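Local coordinates for protein Stk_08120 (Sulfolobus tokodaii str. 7, PDB 2EJX) that probably carries fatty acids, as a member of a thermoacidophile-specific family with a Bet v 1-like fold, at residues A[10-14]-A[91-95]; A[15-20]-A[130-134]; A[6-10]-A[118-122]. All coordinates share one frame; numbering follows the deposited sequence.

Contact 1: A[10-14]-A[91-95]; sequences EIKTN and KDNNT
Thr-95 OG1 is gripped from both segments: it accepts a hydrogen bond from Lys-12 NZ at 2.8 Å and donates one to Asp-92 OD1 at 2.7 Å. Lys-12 gets there by a bend at chi2 (-92°), which turns its chain toward Thr-95 and lays it alongside, the two side chains pointing the same way from one face of the sheet. Asp-92 OD1 serves two donors, receiving the Thr-95 hydroxyl on its syn side and Asn-94 N on its anti side at 2.9 Å. The nearby ammonium of Lys-12 is likely to favour the negative charge on Asp-92, although the two charged groups do not touch.

Beyond the strand pairing, Thr-13 N donates to Asn-94 O at 2.9 Å, nearly straight at the hydrogen (166°) but from above the carbonyl plane. Thr-13 OG1 turns elsewhere, bonding to Asp-127 on the long helix 105-137. Lys-12 and Thr-95 form an antiparallel non-hydrogen-bonded pair, CA to CA 4.5 Å, and here the Thr-95 CA lies 3.3 Å from Ile-11 O in a CA-H...O contact.

At the other end, Glu-10 OE2 and Lys-91 NZ make a salt bridge on the anti lone pair of the carboxylate oxygen, the side chains crossing at about a right angle; the modelled 2.5 Å is unusually short, and its exact value is doubtful. With chi1 at 176° the Glu-10 CG rests on the Thr-95 methyl CG2 at 3.5 Å, and the extended chain beyond it carries OE2 to Lys-91.

Together the bonds brace edge strand 7-12 against a beta hairpin, strands 82-92 and 95-102, whose reversal is a type I turn from Asp-92 to Thr-95 overlaid by an Asx turn, within the antiparallel sheet of a Bet v 1-like fold.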
loop_
_atom_site.group_PDB
_atom_site.type_symbol
_atom_site.label_atom_id
_atom_site.label_comp_id
_atom_site.label_asym_id
_atom_site.label_seq_id
_atom_site.Cartn_x
_atom_site.Cartn_y
_atom_site.Cartn_z
ATOM N N GLU A 10 5.464 -9.959 -5.233
ATOM C CA GLU A 10 6.201 -9.424 -6.343
ATOM C C GLU A 10 5.174 -9.008 -7.352
ATOM O O GLU A 10 4.179 -9.721 -7.531
ATOM C CB GLU A 10 7.080 -10.529 -6.955
ATOM C CG GLU A 10 7.809 -10.086 -8.185
ATOM C CD GLU A 10 8.797 -11.116 -8.674
ATOM O OE1 GLU A 10 8.409 -11.929 -9.519
ATOM O OE2 GLU A 10 9.951 -11.112 -8.189
ATOM N N ILE A 11 5.386 -7.837 -7.960
ATOM C CA ILE A 11 4.530 -7.354 -9.030
ATOM C C ILE A 11 5.382 -7.078 -10.243
ATOM O O ILE A 11 6.398 -6.363 -10.158
ATOM C CB ILE A 11 3.801 -6.067 -8.600
ATOM C CG1 ILE A 11 2.906 -6.362 -7.382
ATOM C CG2 ILE A 11 2.971 -5.432 -9.811
ATOM C CD1 ILE A 11 1.920 -5.268 -7.025
ATOM N N LYS A 12 4.922 -7.592 -11.387
ATOM C CA LYS A 12 5.521 -7.363 -12.684
ATOM C C LYS A 12 4.709 -6.308 -13.439
ATOM O O LYS A 12 3.474 -6.365 -13.451
ATOM C CB LYS A 12 5.535 -8.677 -13.471
ATOM C CG LYS A 12 6.423 -9.760 -12.825
ATOM C CD LYS A 12 7.834 -9.646 -13.457
ATOM C CE LYS A 12 8.871 -10.521 -12.790
ATOM N NZ LYS A 12 10.263 -10.075 -13.211
ATOM N N THR A 13 5.393 -5.362 -14.071
ATOM C CA THR A 13 4.712 -4.283 -14.786
ATOM C C THR A 13 5.418 -3.906 -16.083
ATOM O O THR A 13 6.640 -3.935 -16.172
ATOM C CB THR A 13 4.556 -3.005 -13.884
ATOM O OG1 THR A 13 3.939 -1.932 -14.614
ATOM C CG2 THR A 13 5.915 -2.508 -13.402
ATOM N N ASN A 14 4.620 -3.615 -17.108
ATOM C CA ASN A 14 5.090 -2.989 -18.331
ATOM C C ASN A 14 4.900 -1.482 -18.343
ATOM O O ASN A 14 5.141 -0.823 -19.370
ATOM C CB ASN A 14 4.311 -3.566 -19.508
ATOM C CG ASN A 14 4.750 -4.955 -19.874
ATOM O OD1 ASN A 14 5.873 -5.370 -19.574
ATOM N ND2 ASN A 14 3.889 -5.662 -20.598
ATOM N N LYS A 91 12.802 -3.528 -7.935
ATOM C CA LYS A 91 13.791 -4.597 -8.072
ATOM C C LYS A 91 14.531 -4.510 -9.396
ATOM O O LYS A 91 15.737 -4.798 -9.446
ATOM C CB LYS A 91 13.139 -5.963 -7.873
ATOM C CG LYS A 91 12.445 -6.114 -6.552
ATOM C CD LYS A 91 12.339 -7.573 -6.102
ATOM C CE LYS A 91 11.559 -8.407 -7.076
ATOM N NZ LYS A 91 11.119 -9.688 -6.470
ATOM N N ASP A 92 13.821 -4.162 -10.478
ATOM C CA ASP A 92 14.454 -3.866 -11.774
ATOM C C ASP A 92 13.465 -3.049 -12.555
ATOM O O ASP A 92 12.490 -2.565 -11.954
ATOM C CB ASP A 92 14.846 -5.138 -12.561
ATOM C CG ASP A 92 13.687 -6.130 -12.713
ATOM O OD1 ASP A 92 12.519 -5.739 -13.022
ATOM O OD2 ASP A 92 13.959 -7.323 -12.505
ATOM N N ASN A 93 13.683 -2.934 -13.873
ATOM C CA ASN A 93 12.859 -2.054 -14.721
ATOM C C ASN A 93 11.402 -2.512 -14.892
ATOM O O ASN A 93 10.547 -1.739 -15.363
ATOM C CB ASN A 93 13.500 -1.882 -16.125
ATOM C CG ASN A 93 12.610 -1.045 -17.075
ATOM O OD1 ASN A 93 11.981 -1.578 -18.010
ATOM N ND2 ASN A 93 12.521 0.257 -16.807
ATOM N N ASN A 94 11.111 -3.760 -14.535
ATOM C CA ASN A 94 9.756 -4.288 -14.751
ATOM C C ASN A 94 9.166 -4.978 -13.541
ATOM O O ASN A 94 8.212 -5.703 -13.688
ATOM C CB ASN A 94 9.709 -5.298 -15.926
ATOM C CG ASN A 94 10.038 -4.665 -17.262
ATOM O OD1 ASN A 94 9.188 -4.008 -17.888
ATOM N ND2 ASN A 94 11.264 -4.902 -17.740
ATOM N N THR A 95 9.773 -4.799 -12.359
ATOM C CA THR A 95 9.422 -5.612 -11.205
ATOM C C THR A 95 9.594 -4.789 -9.940
ATOM O O THR A 95 10.592 -4.077 -9.786
ATOM C CB THR A 95 10.331 -6.871 -11.073
ATOM O OG1 THR A 95 10.554 -7.412 -12.373
ATOM C CG2 THR A 95 9.683 -7.926 -10.211
#

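Contact 2: A[15-20]-A[130-134]; sequences QDIDVV and IRLER
The N-terminal end of helix 17-24, with the Gln-15 and Asp-16 that lead into it, packs on the C-terminal part of the long helix 105-137, and Arg-134 reaches across to join them. Its NH1 donates to Gln-15 OE1 at 2.8 Å, with 153° at the hydrogen. The bond lies in the guanidinium plane and arrives nearly end-on to the amide carbonyl, although the two flat groups are turned 67° apart. Val-19 covers one guanidinium face, its CG1 standing 3.6 Å from NE. At the edge a water accepts from NH1 at 3.1 Å and more weakly from Asp-16 N, while NE pairs with the C-terminal carboxylate of Ile-139. Replacing Arg-134 by an alanine takes away the guanidinium and would probably leave Gln-15 OE1 and the Ile-139 carboxylate without this partner, and Val-19 CG1 without the flat group it covers.

Asp-16 is the N-cap of helix 17-24: OD1 takes Asp-18 N at 2.8 Å and Val-19 N at 3.1 Å, from opposite faces of its carboxylate plane. The cap fixes the first turn of the short helix, whose start in this Bet v 1-like fold lies beside the long C-terminal one.

Gln-15 bends at chi2 (-83°), which slides its chain past Ile-130 in the opposite direction and lays CG 3.9 Å from Ile-130 CG2. The amide nitrogen NE2 then lies against Arg-131, 3.7 Å from its CA. Deeper in, the buried Val-20 crosses Ile-130 at about a right angle, CG2 to CG2 4.0 Å, and Ile-23 continues this apolar seam along helix 17-24.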
loop_
_atom_site.group_PDB
_atom_site.type_symbol
_atom_site.label_atom_id
_atom_site.label_comp_id
_atom_site.label_asym_id
_atom_site.label_seq_id
_atom_site.Cartn_x
_atom_site.Cartn_y
_atom_site.Cartn_z
ATOM N N GLN A 15 4.412 -0.914 -17.240
ATOM C CA GLN A 15 4.250 0.530 -17.166
ATOM C C GLN A 15 5.606 1.119 -16.784
ATOM O O GLN A 15 6.484 0.374 -16.314
ATOM C CB GLN A 15 3.171 0.911 -16.124
ATOM C CG GLN A 15 1.733 0.800 -16.570
ATOM C CD GLN A 15 1.293 2.025 -17.334
ATOM O OE1 GLN A 15 2.002 3.018 -17.381
ATOM N NE2 GLN A 15 0.131 1.952 -17.951
ATOM N N ASP A 16 5.805 2.416 -16.989
ATOM C CA ASP A 16 7.076 3.040 -16.630
ATOM C C ASP A 16 7.247 2.848 -15.133
ATOM O O ASP A 16 6.437 3.339 -14.343
ATOM C CB ASP A 16 7.100 4.532 -16.980
ATOM C CG ASP A 16 8.391 5.223 -16.550
ATOM O OD1 ASP A 16 8.682 5.312 -15.343
ATOM O OD2 ASP A 16 9.136 5.704 -17.428
ATOM N N ILE A 17 8.305 2.153 -14.761
ATOM C CA ILE A 17 8.490 1.751 -13.369
ATOM C C ILE A 17 8.601 2.924 -12.409
ATOM O O ILE A 17 8.241 2.800 -11.261
ATOM C CB ILE A 17 9.728 0.803 -13.191
ATOM C CG1 ILE A 17 9.733 0.198 -11.775
ATOM C CG2 ILE A 17 11.074 1.549 -13.521
ATOM C CD1 ILE A 17 8.724 -0.942 -11.544
ATOM N N ASP A 18 9.114 4.052 -12.874
ATOM C CA ASP A 18 9.317 5.157 -12.000
ATOM C C ASP A 18 8.000 5.857 -11.751
ATOM O O ASP A 18 7.703 6.271 -10.634
ATOM C CB ASP A 18 10.446 6.062 -12.538
ATOM C CG ASP A 18 11.800 5.338 -12.513
ATOM O OD1 ASP A 18 12.121 4.674 -11.492
ATOM O OD2 ASP A 18 12.514 5.377 -13.530
ATOM N N VAL A 19 7.148 5.872 -12.760
ATOM C CA VAL A 19 5.768 6.336 -12.563
ATOM C C VAL A 19 5.023 5.461 -11.570
ATOM O O VAL A 19 4.333 5.982 -10.698
ATOM C CB VAL A 19 5.031 6.447 -13.944
ATOM C CG1 VAL A 19 3.521 6.730 -13.743
ATOM C CG2 VAL A 19 5.677 7.610 -14.746
ATOM N N VAL A 20 5.156 4.154 -11.709
ATOM C CA VAL A 20 4.490 3.236 -10.811
ATOM C C VAL A 20 4.921 3.430 -9.353
ATOM O O VAL A 20 4.091 3.459 -8.436
ATOM C CB VAL A 20 4.711 1.797 -11.265
ATOM C CG1 VAL A 20 4.102 0.812 -10.274
ATOM C CG2 VAL A 20 4.083 1.575 -12.746
ATOM N N ILE A 130 -2.878 1.230 -12.989
ATOM C CA ILE A 130 -1.956 2.345 -13.128
ATOM C C ILE A 130 -2.279 3.169 -14.355
ATOM O O ILE A 130 -2.112 4.374 -14.340
ATOM C CB ILE A 130 -0.493 1.861 -13.216
ATOM C CG1 ILE A 130 -0.041 1.163 -11.896
ATOM C CG2 ILE A 130 0.468 3.049 -13.683
ATOM C CD1 ILE A 130 0.205 2.148 -10.643
ATOM N N ARG A 131 -2.733 2.531 -15.428
ATOM C CA ARG A 131 -3.092 3.286 -16.627
ATOM C C ARG A 131 -4.193 4.306 -16.300
ATOM O O ARG A 131 -4.110 5.485 -16.674
ATOM C CB ARG A 131 -3.571 2.361 -17.708
ATOM C CG ARG A 131 -3.820 3.062 -19.021
ATOM C CD ARG A 131 -4.284 2.065 -20.089
ATOM N NE ARG A 131 -5.583 1.506 -19.732
ATOM C CZ ARG A 131 -6.747 2.092 -19.987
ATOM N NH1 ARG A 131 -6.792 3.252 -20.628
ATOM N NH2 ARG A 131 -7.868 1.514 -19.592
ATOM N N LEU A 132 -5.209 3.833 -15.609
ATOM C CA LEU A 132 -6.286 4.723 -15.112
ATOM C C LEU A 132 -5.796 5.799 -14.123
ATOM O O LEU A 132 -6.244 6.954 -14.209
ATOM C CB LEU A 132 -7.410 3.862 -14.489
ATOM C CG LEU A 132 -8.196 3.088 -15.539
ATOM C CD1 LEU A 132 -9.183 2.137 -14.826
ATOM C CD2 LEU A 132 -8.977 4.011 -16.486
ATOM N N GLU A 133 -4.910 5.433 -13.185
ATOM C CA GLU A 133 -4.293 6.431 -12.287
ATOM C C GLU A 133 -3.571 7.514 -13.081
ATOM O O GLU A 133 -3.682 8.679 -12.798
ATOM C CB GLU A 133 -3.328 5.747 -11.271
ATOM C CG GLU A 133 -4.068 4.922 -10.188
ATOM C CD GLU A 133 -4.943 5.835 -9.294
ATOM O OE1 GLU A 133 -4.647 7.039 -9.108
ATOM O OE2 GLU A 133 -5.946 5.324 -8.799
ATOM N N ARG A 134 -2.807 7.108 -14.077
ATOM C CA ARG A 134 -2.087 8.064 -14.909
ATOM C C ARG A 134 -2.977 9.049 -15.672
ATOM O O ARG A 134 -2.614 10.226 -15.877
ATOM C CB ARG A 134 -1.229 7.280 -15.881
ATOM C CG ARG A 134 -0.039 6.672 -15.162
ATOM C CD ARG A 134 0.899 6.002 -16.185
ATOM N NE ARG A 134 1.707 7.025 -16.850
ATOM C CZ ARG A 134 2.762 6.778 -17.630
ATOM N NH1 ARG A 134 3.112 5.529 -17.862
ATOM N NH2 ARG A 134 3.463 7.786 -18.180
HETATM O O HOH W 1 4.773 3.539 -19.557
#

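Contact 3: A[6-10]-A[118-122]; sequences KVEKE and NLDRL
The Asp-120 carboxylate is met by the Lys-9 ammonium from above its plane, NZ standing 2.9 Å from OD1 and 39° out of the plane. A second flat group, the guanidinium of Arg-121, takes Asn-118 OD1 at its edge and in its plane, 3.2 Å from NH2. This second bond stays within helix 118-122, one turn along it, and Asn-118 ND2 holds the carbonyl of Ile-34 besides.

Lys-9 reaches its partner by a bend at chi2 (81°) in an otherwise extended chain. The side chain first slides past Leu-119 in the opposite direction, CB to CB 3.7 Å, then carries CG past the Leu-119 carbonyl oxygen at 3.7 Å, and finally crosses Asp-120 at about a right angle.

Strand 7-10 and helix 118-122 run almost parallel in direction, 8° apart, with their axes 8.8 Å apart at closest approach. Here the outermost strand of the antiparallel sheet lies beside the long C-terminal helix, which in Bet v 1-like folds packs against the curved antiparallel sheet.

Leu-119 points toward the strand, with its CD1 3.9 Å from Val-7 CG1, the two side chains meeting at an oblique angle. Val-7 also packs on Lys-112 and Val-115, and Leu-119 on Ile-34 of helix 27-34.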
loop_
_atom_site.group_PDB
_atom_site.type_symbol
_atom_site.label_atom_id
_atom_site.label_comp_id
_atom_site.label_asym_id
_atom_site.label_seq_id
_atom_site.Cartn_x
_atom_site.Cartn_y
_atom_site.Cartn_z
ATOM N N LYS A 6 6.000 -11.025 8.089
ATOM C CA LYS A 6 5.755 -10.092 6.949
ATOM C C LYS A 6 4.978 -10.790 5.844
ATOM O O LYS A 6 5.098 -12.018 5.683
ATOM C CB LYS A 6 7.074 -9.536 6.415
ATOM C CG LYS A 6 8.151 -10.561 6.036
ATOM C CD LYS A 6 9.476 -9.864 5.761
ATOM C CE LYS A 6 10.315 -10.609 4.726
ATOM N NZ LYS A 6 11.185 -11.692 5.300
ATOM N N VAL A 7 4.179 -10.012 5.103
ATOM C CA VAL A 7 3.390 -10.494 3.960
ATOM C C VAL A 7 4.020 -9.775 2.779
ATOM O O VAL A 7 4.320 -8.586 2.888
ATOM C CB VAL A 7 1.890 -10.073 4.070
ATOM C CG1 VAL A 7 1.069 -10.605 2.871
ATOM C CG2 VAL A 7 1.288 -10.587 5.369
ATOM N N GLU A 8 4.270 -10.484 1.679
ATOM C CA GLU A 8 4.822 -9.793 0.516
ATOM C C GLU A 8 4.313 -10.303 -0.813
ATOM O O GLU A 8 3.657 -11.332 -0.879
ATOM C CB GLU A 8 6.343 -9.829 0.536
ATOM C CG GLU A 8 6.957 -11.167 0.545
ATOM C CD GLU A 8 8.424 -11.054 0.906
ATOM O OE1 GLU A 8 9.164 -10.309 0.210
ATOM O OE2 GLU A 8 8.831 -11.689 1.901
ATOM N N LYS A 9 4.666 -9.585 -1.872
ATOM C CA LYS A 9 4.154 -9.877 -3.195
ATOM C C LYS A 9 5.065 -9.213 -4.197
ATOM O O LYS A 9 5.367 -8.039 -4.065
ATOM C CB LYS A 9 2.708 -9.312 -3.340
ATOM C CG LYS A 9 2.043 -9.671 -4.715
ATOM C CD LYS A 9 1.483 -11.104 -4.641
ATOM C CE LYS A 9 1.032 -11.612 -6.009
ATOM N NZ LYS A 9 0.622 -13.047 -5.816
ATOM N N GLU A 10 5.464 -9.959 -5.233
ATOM C CA GLU A 10 6.201 -9.424 -6.343
ATOM C C GLU A 10 5.174 -9.008 -7.352
ATOM O O GLU A 10 4.179 -9.721 -7.531
ATOM C CB GLU A 10 7.080 -10.529 -6.955
ATOM C CG GLU A 10 7.809 -10.086 -8.185
ATOM C CD GLU A 10 8.797 -11.116 -8.674
ATOM O OE1 GLU A 10 8.409 -11.929 -9.519
ATOM O OE2 GLU A 10 9.951 -11.112 -8.189
ATOM N N ASN A 118 -5.780 -8.526 -1.490
ATOM C CA ASN A 118 -5.468 -7.220 -2.075
ATOM C C ASN A 118 -4.200 -7.244 -2.892
ATOM O O ASN A 118 -4.159 -6.746 -4.009
ATOM C CB ASN A 118 -5.331 -6.168 -0.968
ATOM C CG ASN A 118 -6.676 -5.605 -0.523
ATOM O OD1 ASN A 118 -7.657 -5.557 -1.301
ATOM N ND2 ASN A 118 -6.739 -5.176 0.735
ATOM N N LEU A 119 -3.144 -7.833 -2.336
ATOM C CA LEU A 119 -1.898 -7.915 -3.086
ATOM C C LEU A 119 -2.000 -8.747 -4.363
ATOM O O LEU A 119 -1.407 -8.395 -5.383
ATOM C CB LEU A 119 -0.725 -8.387 -2.190
ATOM C CG LEU A 119 -0.335 -7.455 -1.046
ATOM C CD1 LEU A 119 0.690 -8.136 -0.139
ATOM C CD2 LEU A 119 0.239 -6.096 -1.573
ATOM N N ASP A 120 -2.732 -9.860 -4.301
ATOM C CA ASP A 120 -3.010 -10.687 -5.477
ATOM C C ASP A 120 -3.762 -9.926 -6.533
ATOM O O ASP A 120 -3.401 -9.985 -7.693
ATOM C CB ASP A 120 -3.806 -11.949 -5.064
ATOM C CG ASP A 120 -2.959 -12.968 -4.314
ATOM O OD1 ASP A 120 -1.743 -12.809 -4.223
ATOM O OD2 ASP A 120 -3.528 -13.945 -3.826
ATOM N N ARG A 121 -4.833 -9.214 -6.127
ATOM C CA ARG A 121 -5.612 -8.414 -7.061
ATOM C C ARG A 121 -4.745 -7.298 -7.690
ATOM O O ARG A 121 -4.790 -7.064 -8.884
ATOM C CB ARG A 121 -6.826 -7.800 -6.319
ATOM C CG ARG A 121 -7.761 -6.978 -7.220
ATOM C CD ARG A 121 -8.897 -6.322 -6.415
ATOM N NE ARG A 121 -8.380 -5.647 -5.217
ATOM C CZ ARG A 121 -7.742 -4.470 -5.200
ATOM N NH1 ARG A 121 -7.507 -3.746 -6.312
ATOM N NH2 ARG A 121 -7.277 -4.032 -4.031
ATOM N N LEU A 122 -3.944 -6.618 -6.883
ATOM C CA LEU A 122 -3.024 -5.602 -7.412
ATOM C C LEU A 122 -2.037 -6.215 -8.417
ATOM O O LEU A 122 -1.844 -5.663 -9.498
ATOM C CB LEU A 122 -2.282 -4.911 -6.247
ATOM C CG LEU A 122 -1.700 -3.509 -6.285
ATOM C CD1 LEU A 122 -2.755 -2.433 -6.561
ATOM C CD2 LEU A 122 -1.044 -3.309 -4.882
#

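Contacts 1 and 3 share strand 7-12, with Glu-10 in both ranges, and touch where Ile-11 packs on Leu-122, their centres 13 Å apart, while contacts 2 and 3 share helix 105-137. Contact 1 is strand against hairpin turn, contact 2 helix against helix, contact 3 strand against helix. Contacts 1 and 2 are partly buried and touch where Ile-17 packs on the turn at Asn-93; contact 3 is a surface contact, despite a centre nearer that of the chain. The chemistry differs with the elements joined: contact 1 mixes backbone bonding with a network of side-chain bonds, contact 2 joins one arginine-amide bond to apolar packing, and contact 3 sets a single salt bridge beside leucine and valine.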